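Local coordinates for Alr3790 protein (Anabaena sp., PDB 3HIX) that is of unknown function but carries a rhodanese-like domain, the fold used by sulfurtransferases, at residues F14-V19 with G28-A33; M36-L41 with V69-S74. All blocks are in the same frame, centred on the assembly; numbering follows the deposited sequence.

In the fold
Both contacts lie in the rhodanese-like domain and follow one another along the chain: interaction 1 closes at residue 33 before interaction 2 opens at residue 36. Their centres are about 14 Å apart. The joint between them is the parallel sheet, where strand 15-18 lies between strands 34-35 and 55-58. Interaction 1 packs strand 15-18 against strand 29-30 and the turn leading into strand 34-35, while interaction 2 packs the segment leaving that strand against helix 62-74. Backbone contacts, probably hydrogen bonds, join the two directly, among them Asp18 O to Met36 N at 2.9 Å, and Val19 CG1 packs on Leu41 CD2. Strand 34-35 thus sits between the two contacts in the chain, one on the way in and one on the way out.

Interaction 1: F14-V19 with G28-A33; sequences FTILDV and GHIMGA
Ile16 and Asp18, on strand 15-18 of the parallel sheet, meet His29, Ile30 and Ala33 in a buried and mostly apolar contact between the strand and the turn that leads to its neighbour, strand 34-35. Ile16 does most of the work. Its CG1 stands beside the backbone N (chi1 -59°) and the chain runs on extended, which carries CD1 to Ile30 CG2 at 3.9 Å, the two side chains meeting at about a right angle. Ile16 CG2, the other branch, rests on Ala33 CB at 3.7 Å. The backbones come close here too, with Ala33 CA 3.2 Å from Ile16 O in a CA-H...O contact.

The sequence is that of the rhodanese family: Asp-Val-Arg at and just past the end of the strand, followed by Gly-His-Ile-x-Gly-Ala, whose Ile30-Ala33 part forms a type II beta turn closed by Ala33 N to Ile30 O at 2.9 Å. Ile30 O takes a second bond, from His29 ND1 at 2.9 Å, nearly straight at 164°. The donors come from opposite faces of the carbonyl plane, the histidine well above it and the acceptor close to the plane of the ring, so the imidazole is tied to the turn it precedes. Its NE2 bonds Glu100, and Tyr25 stacks on the ring. Asp18 OD2 touches His29 CB at 3.5 Å, with carboxylate and ring planes 70° apart; the carboxylate's strong partner is Arg20, whose NH2 also bonds Gly28 O. At the start of the strand a water joins the segments, accepting from Ile16 N at 2.8 Å and donating to Gly32 O at 2.9 Å.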
ATOM      1  N   PHE A  14       1.300 -13.066   2.774  1.00 41.45           N
ATOM      2  CA  PHE A  14       0.613 -11.792   2.959  1.00 32.60           C
ATOM      3  C   PHE A  14       0.783 -10.885   1.746  1.00 27.98           C
ATOM      4  O   PHE A  14       1.737 -11.025   0.986  1.00 29.24           O
ATOM      5  CB  PHE A  14       1.124 -11.079   4.212  1.00 30.86           C
ATOM      6  CG  PHE A  14       2.598 -10.806   4.198  1.00 33.99           C
ATOM      7  CD1 PHE A  14       3.506 -11.763   4.644  1.00 39.03           C
ATOM      8  CD2 PHE A  14       3.085  -9.588   3.730  1.00 29.05           C
ATOM      9  CE1 PHE A  14       4.880 -11.506   4.625  1.00 36.04           C
ATOM     10  CE2 PHE A  14       4.450  -9.325   3.706  1.00 31.15           C
ATOM     11  CZ  PHE A  14       5.349 -10.285   4.154  1.00 33.35           C
ATOM     12  N   THR A  15      -0.148  -9.953   1.579  1.00 19.35           N
ATOM     13  CA  THR A  15      -0.128  -9.023   0.456  1.00 22.38           C
ATOM     14  C   THR A  15       0.205  -7.625   0.949  1.00 18.47           C
ATOM     15  O   THR A  15      -0.242  -7.215   2.013  1.00 19.53           O
ATOM     16  CB  THR A  15      -1.501  -8.998  -0.249  1.00 26.65           C
ATOM     17  OG1 THR A  15      -1.795 -10.304  -0.751  1.00 33.92           O
ATOM     18  CG2 THR A  15      -1.504  -8.008  -1.402  1.00 31.56           C
ATOM     19  N   ILE A  16       1.007  -6.899   0.179  1.00 16.53           N
ATOM     20  CA  ILE A  16       1.393  -5.550   0.566  1.00 16.13           C
ATOM     21  C   ILE A  16       0.713  -4.542  -0.357  1.00 13.43           C
ATOM     22  O   ILE A  16       0.751  -4.683  -1.575  1.00 20.39           O
ATOM     23  CB  ILE A  16       2.933  -5.389   0.511  1.00 12.74           C
ATOM     24  CG1 ILE A  16       3.581  -6.407   1.457  1.00 18.38           C
ATOM     25  CG2 ILE A  16       3.324  -3.963   0.881  1.00 10.20           C
ATOM     26  CD1 ILE A  16       5.103  -6.391   1.451  1.00 26.30           C
ATOM     27  N   LEU A  17       0.077  -3.536   0.234  1.00 10.78           N
ATOM     28  CA  LEU A  17      -0.629  -2.512  -0.535  1.00 17.53           C
ATOM     29  C   LEU A  17       0.011  -1.156  -0.319  1.00 16.56           C
ATOM     30  O   LEU A  17       0.297  -0.775   0.816  1.00 13.82           O
ATOM     31  CB  LEU A  17      -2.104  -2.442  -0.120  1.00 17.73           C
ATOM     32  CG  LEU A  17      -2.931  -3.733  -0.185  1.00 21.58           C
ATOM     33  CD1 LEU A  17      -4.395  -3.391   0.058  1.00 21.71           C
ATOM     34  CD2 LEU A  17      -2.771  -4.414  -1.542  1.00 17.30           C
ATOM     35  N   ASP A  18       0.247  -0.441  -1.415  1.00 16.88           N
ATOM     36  CA  ASP A  18       0.843   0.891  -1.383  1.00 15.96           C
ATOM     37  C   ASP A  18      -0.349   1.811  -1.654  1.00 11.98           C
ATOM     38  O   ASP A  18      -0.901   1.789  -2.746  1.00 17.98           O
ATOM     39  CB  ASP A  18       1.892   1.035  -2.505  1.00 15.82           C
ATOM     40  CG  ASP A  18       2.667   2.341  -2.428  1.00 18.11           C
ATOM     41  OD1 ASP A  18       2.107   3.349  -1.946  1.00 16.99           O
ATOM     42  OD2 ASP A  18       3.837   2.370  -2.873  1.00 19.79           O
ATOM     43  N   VAL A  19      -0.749   2.597  -0.659  1.00 13.81           N
ATOM     44  CA  VAL A  19      -1.904   3.489  -0.794  1.00 14.26           C
ATOM     45  C   VAL A  19      -1.551   4.922  -1.179  1.00 22.16           C
ATOM     46  O   VAL A  19      -2.414   5.802  -1.194  1.00 21.03           O
ATOM     47  CB  VAL A  19      -2.749   3.513   0.507  1.00 19.36           C
ATOM     48  CG1 VAL A  19      -3.322   2.141   0.761  1.00 20.88           C
ATOM     49  CG2 VAL A  19      -1.903   3.976   1.698  1.00 21.89           C
ATOM     50  N   GLY A  28       9.050   4.439  -6.926  1.00 16.85           N
ATOM     51  CA  GLY A  28       9.649   3.449  -6.059  1.00 20.04           C
ATOM     52  C   GLY A  28       8.682   2.921  -5.022  1.00 16.56           C
ATOM     53  O   GLY A  28       8.083   3.681  -4.259  1.00 15.67           O
ATOM     54  N   HIS A  29       8.527   1.606  -4.994  1.00 13.33           N
ATOM     55  CA  HIS A  29       7.641   0.974  -4.035  1.00 14.95           C
ATOM     56  C   HIS A  29       8.244  -0.333  -3.549  1.00 11.90           C
ATOM     57  O   HIS A  29       9.221  -0.820  -4.116  1.00 13.18           O
ATOM     58  CB  HIS A  29       6.275   0.709  -4.675  1.00 10.25           C
ATOM     59  CG  HIS A  29       6.331  -0.138  -5.906  1.00 14.04           C
ATOM     60  ND1 HIS A  29       6.374  -1.515  -5.861  1.00 14.39           N
ATOM     61  CD2 HIS A  29       6.332   0.195  -7.218  1.00 14.00           C
ATOM     62  CE1 HIS A  29       6.395  -1.993  -7.092  1.00 16.44           C
ATOM     63  NE2 HIS A  29       6.369  -0.976  -7.935  1.00 16.86           N
ATOM     64  N   ILE A  30       7.658  -0.895  -2.499  1.00 13.72           N
ATOM     65  CA  ILE A  30       8.116  -2.161  -1.955  1.00 10.62           C
ATOM     66  C   ILE A  30       7.912  -3.215  -3.037  1.00 14.08           C
ATOM     67  O   ILE A  30       6.845  -3.302  -3.653  1.00 16.87           O
ATOM     68  CB  ILE A  30       7.313  -2.532  -0.676  1.00 10.80           C
ATOM     69  CG1 ILE A  30       7.674  -1.566   0.455  1.00 13.06           C
ATOM     70  CG2 ILE A  30       7.581  -3.975  -0.274  1.00 14.86           C
ATOM     71  CD1 ILE A  30       6.965  -1.856   1.776  1.00 13.15           C
HETATM   72  N   MSE A  31       8.946  -4.007  -3.282  1.00 15.86           N
HETATM   73  CA  MSE A  31       8.869  -5.035  -4.303  1.00 18.09           C
HETATM   74  C   MSE A  31       7.657  -5.926  -4.078  1.00 24.34           C
HETATM   75  O   MSE A  31       7.462  -6.462  -2.988  1.00 19.13           O
HETATM   76  CB  MSE A  31      10.146  -5.882  -4.296  1.00 21.78           C
HETATM   77  CG  MSE A  31      10.181  -6.993  -5.343  1.00 31.10           C
HETATM   78 SE   MSE A  31      11.926  -7.863  -5.408  1.00 45.80          SE
HETATM   79  CE  MSE A  31      12.958  -6.392  -6.123  1.00 22.26           C
ATOM     80  N   GLY A  32       6.844  -6.076  -5.116  1.00 21.23           N
ATOM     81  CA  GLY A  32       5.664  -6.916  -5.015  1.00 28.29           C
ATOM     82  C   GLY A  32       4.417  -6.253  -4.455  1.00 26.35           C
ATOM     83  O   GLY A  32       3.344  -6.862  -4.443  1.00 30.12           O
ATOM     84  N   ALA A  33       4.536  -5.018  -3.984  1.00 20.97           N
ATOM     85  CA  ALA A  33       3.374  -4.328  -3.432  1.00 17.52           C
ATOM     86  C   ALA A  33       2.438  -3.924  -4.556  1.00 18.60           C
ATOM     87  O   ALA A  33       2.879  -3.627  -5.665  1.00 17.08           O
ATOM     88  CB  ALA A  33       3.814  -3.094  -2.652  1.00 19.45           C
TER
HETATM   89  O   HOH W   1       2.262  -8.048  -2.067  1.00 35.55           O

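Interaction 2: M36-L41 with V69-S74; sequences MPIEDL and VNLLRS
Leu41 and Leu72 form the centre of an aliphatic contact between the segment leaving strand 34-35 and helix 62-74. With CG anti to the backbone N (chi1 180°), Leu41 reaches across to the helix, where Leu41 CG lies 3.8 Å from Leu72 CD2 and Leu41 CD2 lies 3.9 Å from Leu72 CG. The side chains cross at about a right angle, and each sets a methyl against the branch point of the other. A second apolar pair is looser: Ile38 CD1 and Leu71 CD1 meet tip to tip at 4.2 Å. Ile38 also leans on Gln67 and Ala68, while Leu72 packs on toward Val57 and Val80 of the sheet. Cutting Leu41 back to an alanine removes both methyls and CG, which would probably leave a gap beside Leu72 CG and CD2.

The polar bonds stay within each segment. Asp40 N to Pro37 O at 2.9 Å, and Leu41 N to Ile38 O at 3.2 Å, turn the chain just ahead of helix 41-48. In helix 62-74, Asn70 O receives both Ser74 N and Ser74 OG, the latter at 3.0 Å, from opposite faces of its plane.

Between the segments, then, the attachment is purely apolar: it rests on the fit and burial of branched side chains, in the layer where helices 41-48 and 62-74 adjoin.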
HETATM    1  N   MSE A  36      -2.646   0.730  -4.826  1.00 17.57           N
HETATM    2  CA  MSE A  36      -4.046   0.924  -4.481  1.00 18.93           C
HETATM    3  C   MSE A  36      -4.210   2.238  -3.744  1.00 19.50           C
HETATM    4  O   MSE A  36      -4.370   2.268  -2.536  1.00 20.91           O
HETATM    5  CB  MSE A  36      -4.560  -0.246  -3.637  1.00 15.45           C
HETATM    6  CG  MSE A  36      -4.960  -1.480  -4.486  1.00 24.00           C
HETATM    7 SE   MSE A  36      -5.997  -2.781  -3.468  1.00 53.47          SE
HETATM    8  CE  MSE A  36      -5.913  -4.271  -4.686  1.00 32.86           C
ATOM      9  N   PRO A  37      -4.148   3.353  -4.481  1.00 22.44           N
ATOM     10  CA  PRO A  37      -4.290   4.695  -3.917  1.00 25.58           C
ATOM     11  C   PRO A  37      -5.560   4.820  -3.065  1.00 24.83           C
ATOM     12  O   PRO A  37      -6.592   4.231  -3.386  1.00 24.12           O
ATOM     13  CB  PRO A  37      -4.327   5.580  -5.160  1.00 27.97           C
ATOM     14  CG  PRO A  37      -3.454   4.830  -6.124  1.00 26.44           C
ATOM     15  CD  PRO A  37      -3.932   3.416  -5.936  1.00 25.95           C
ATOM     16  N   ILE A  38      -5.463   5.596  -1.988  1.00 23.17           N
ATOM     17  CA  ILE A  38      -6.565   5.814  -1.052  1.00 25.14           C
ATOM     18  C   ILE A  38      -7.949   5.954  -1.681  1.00 24.59           C
ATOM     19  O   ILE A  38      -8.893   5.278  -1.274  1.00 21.34           O
ATOM     20  CB  ILE A  38      -6.299   7.074  -0.178  1.00 36.14           C
ATOM     21  CG1 ILE A  38      -5.417   6.709   1.020  1.00 38.02           C
ATOM     22  CG2 ILE A  38      -7.614   7.672   0.305  1.00 43.86           C
ATOM     23  CD1 ILE A  38      -6.137   5.906   2.098  1.00 26.85           C
ATOM     24  N   GLU A  39      -8.071   6.835  -2.666  1.00 27.45           N
ATOM     25  CA  GLU A  39      -9.353   7.072  -3.313  1.00 35.09           C
ATOM     26  C   GLU A  39     -10.031   5.841  -3.921  1.00 31.29           C
ATOM     27  O   GLU A  39     -11.255   5.790  -3.982  1.00 26.94           O
ATOM     28  CB  GLU A  39      -9.212   8.154  -4.385  1.00 46.97           C
ATOM     29  CG  GLU A  39      -8.825   9.534  -3.860  1.00 63.04           C
ATOM     30  CD  GLU A  39      -7.407   9.589  -3.310  1.00 74.62           C
ATOM     31  OE1 GLU A  39      -6.564   8.772  -3.746  1.00 75.61           O
ATOM     32  OE2 GLU A  39      -7.131  10.461  -2.455  1.00 77.53           O
ATOM     33  N   ASP A  40      -9.255   4.855  -4.370  1.00 27.94           N
ATOM     34  CA  ASP A  40      -9.840   3.650  -4.969  1.00 28.01           C
ATOM     35  C   ASP A  40      -9.591   2.377  -4.169  1.00 26.70           C
ATOM     36  O   ASP A  40      -9.948   1.286  -4.598  1.00 27.46           O
ATOM     37  CB  ASP A  40      -9.300   3.442  -6.384  1.00 31.43           C
ATOM     38  CG  ASP A  40      -9.902   4.401  -7.380  1.00 35.31           C
ATOM     39  OD1 ASP A  40     -11.147   4.439  -7.485  1.00 41.21           O
ATOM     40  OD2 ASP A  40      -9.133   5.113  -8.059  1.00 37.51           O
ATOM     41  N   LEU A  41      -8.996   2.529  -2.993  1.00 26.68           N
ATOM     42  CA  LEU A  41      -8.660   1.394  -2.145  1.00 25.63           C
ATOM     43  C   LEU A  41      -9.774   0.394  -1.834  1.00 23.20           C
ATOM     44  O   LEU A  41      -9.654  -0.789  -2.150  1.00 27.06           O
ATOM     45  CB  LEU A  41      -8.062   1.895  -0.840  1.00 20.60           C
ATOM     46  CG  LEU A  41      -7.655   0.827   0.172  1.00 17.10           C
ATOM     47  CD1 LEU A  41      -6.636  -0.146  -0.427  1.00 17.27           C
ATOM     48  CD2 LEU A  41      -7.090   1.531   1.381  1.00 16.11           C
ATOM     49  N   VAL A  69      -5.962   1.703   6.735  1.00 15.23           N
ATOM     50  CA  VAL A  69      -6.237   0.520   7.548  1.00 19.35           C
ATOM     51  C   VAL A  69      -7.658   0.556   8.096  1.00 21.70           C
ATOM     52  O   VAL A  69      -8.340  -0.459   8.139  1.00 21.15           O
ATOM     53  CB  VAL A  69      -5.260   0.405   8.731  1.00 19.29           C
ATOM     54  CG1 VAL A  69      -5.612  -0.808   9.580  1.00 22.70           C
ATOM     55  CG2 VAL A  69      -3.835   0.281   8.215  1.00 20.36           C
ATOM     56  N   ASN A  70      -8.096   1.733   8.526  1.00 20.70           N
ATOM     57  CA  ASN A  70      -9.442   1.890   9.066  1.00 24.78           C
ATOM     58  C   ASN A  70     -10.476   1.641   7.957  1.00 19.30           C
ATOM     59  O   ASN A  70     -11.485   0.978   8.179  1.00 20.33           O
ATOM     60  CB  ASN A  70      -9.597   3.293   9.678  1.00 26.05           C
ATOM     61  CG  ASN A  70      -8.803   3.461  10.973  1.00 34.67           C
ATOM     62  OD1 ASN A  70      -8.496   4.581  11.389  1.00 42.47           O
ATOM     63  ND2 ASN A  70      -8.478   2.347  11.620  1.00 30.09           N
ATOM     64  N   LEU A  71     -10.217   2.162   6.762  1.00 15.63           N
ATOM     65  CA  LEU A  71     -11.126   1.953   5.634  1.00 15.68           C
ATOM     66  C   LEU A  71     -11.276   0.470   5.280  1.00 19.41           C
ATOM     67  O   LEU A  71     -12.378  -0.001   5.012  1.00 26.33           O
ATOM     68  CB  LEU A  71     -10.627   2.693   4.393  1.00 15.47           C
ATOM     69  CG  LEU A  71     -10.823   4.203   4.336  1.00 25.36           C
ATOM     70  CD1 LEU A  71      -9.976   4.788   3.230  1.00 23.49           C
ATOM     71  CD2 LEU A  71     -12.297   4.510   4.118  1.00 32.17           C
ATOM     72  N   LEU A  72     -10.167  -0.263   5.277  1.00 17.51           N
ATOM     73  CA  LEU A  72     -10.205  -1.685   4.931  1.00 17.60           C
ATOM     74  C   LEU A  72     -10.887  -2.511   6.012  1.00 19.23           C
ATOM     75  O   LEU A  72     -11.672  -3.410   5.712  1.00 23.66           O
ATOM     76  CB  LEU A  72      -8.785  -2.213   4.678  1.00 17.90           C
ATOM     77  CG  LEU A  72      -8.114  -1.672   3.408  1.00 23.11           C
ATOM     78  CD1 LEU A  72      -6.648  -2.100   3.373  1.00 24.69           C
ATOM     79  CD2 LEU A  72      -8.856  -2.179   2.172  1.00 22.38           C
ATOM     80  N   ARG A  73     -10.593  -2.214   7.270  1.00 18.34           N
ATOM     81  CA  ARG A  73     -11.222  -2.960   8.352  1.00 21.58           C
ATOM     82  C   ARG A  73     -12.721  -2.683   8.367  1.00 24.44           C
ATOM     83  O   ARG A  73     -13.520  -3.592   8.590  1.00 26.38           O
ATOM     84  CB  ARG A  73     -10.602  -2.592   9.698  1.00 20.60           C
ATOM     85  CG  ARG A  73      -9.184  -3.098   9.869  1.00 18.58           C
ATOM     86  CD  ARG A  73      -8.650  -2.793  11.260  1.00 27.41           C
ATOM     87  NE  ARG A  73      -7.263  -3.225  11.411  1.00 28.12           N
ATOM     88  CZ  ARG A  73      -6.443  -2.782  12.359  1.00 30.35           C
ATOM     89  NH1 ARG A  73      -6.873  -1.896  13.247  1.00 33.02           N
ATOM     90  NH2 ARG A  73      -5.185  -3.203  12.401  1.00 29.93           N
ATOM     91  N   SER A  74     -13.106  -1.432   8.124  1.00 23.21           N
ATOM     92  CA  SER A  74     -14.522  -1.088   8.110  1.00 27.94           C
ATOM     93  C   SER A  74     -15.211  -1.741   6.918  1.00 25.72           C
ATOM     94  O   SER A  74     -16.422  -1.927   6.923  1.00 25.23           O
ATOM     95  CB  SER A  74     -14.712   0.431   8.052  1.00 29.57           C
ATOM     96  OG  SER A  74     -14.252   1.042   9.244  1.00 35.09           O
TER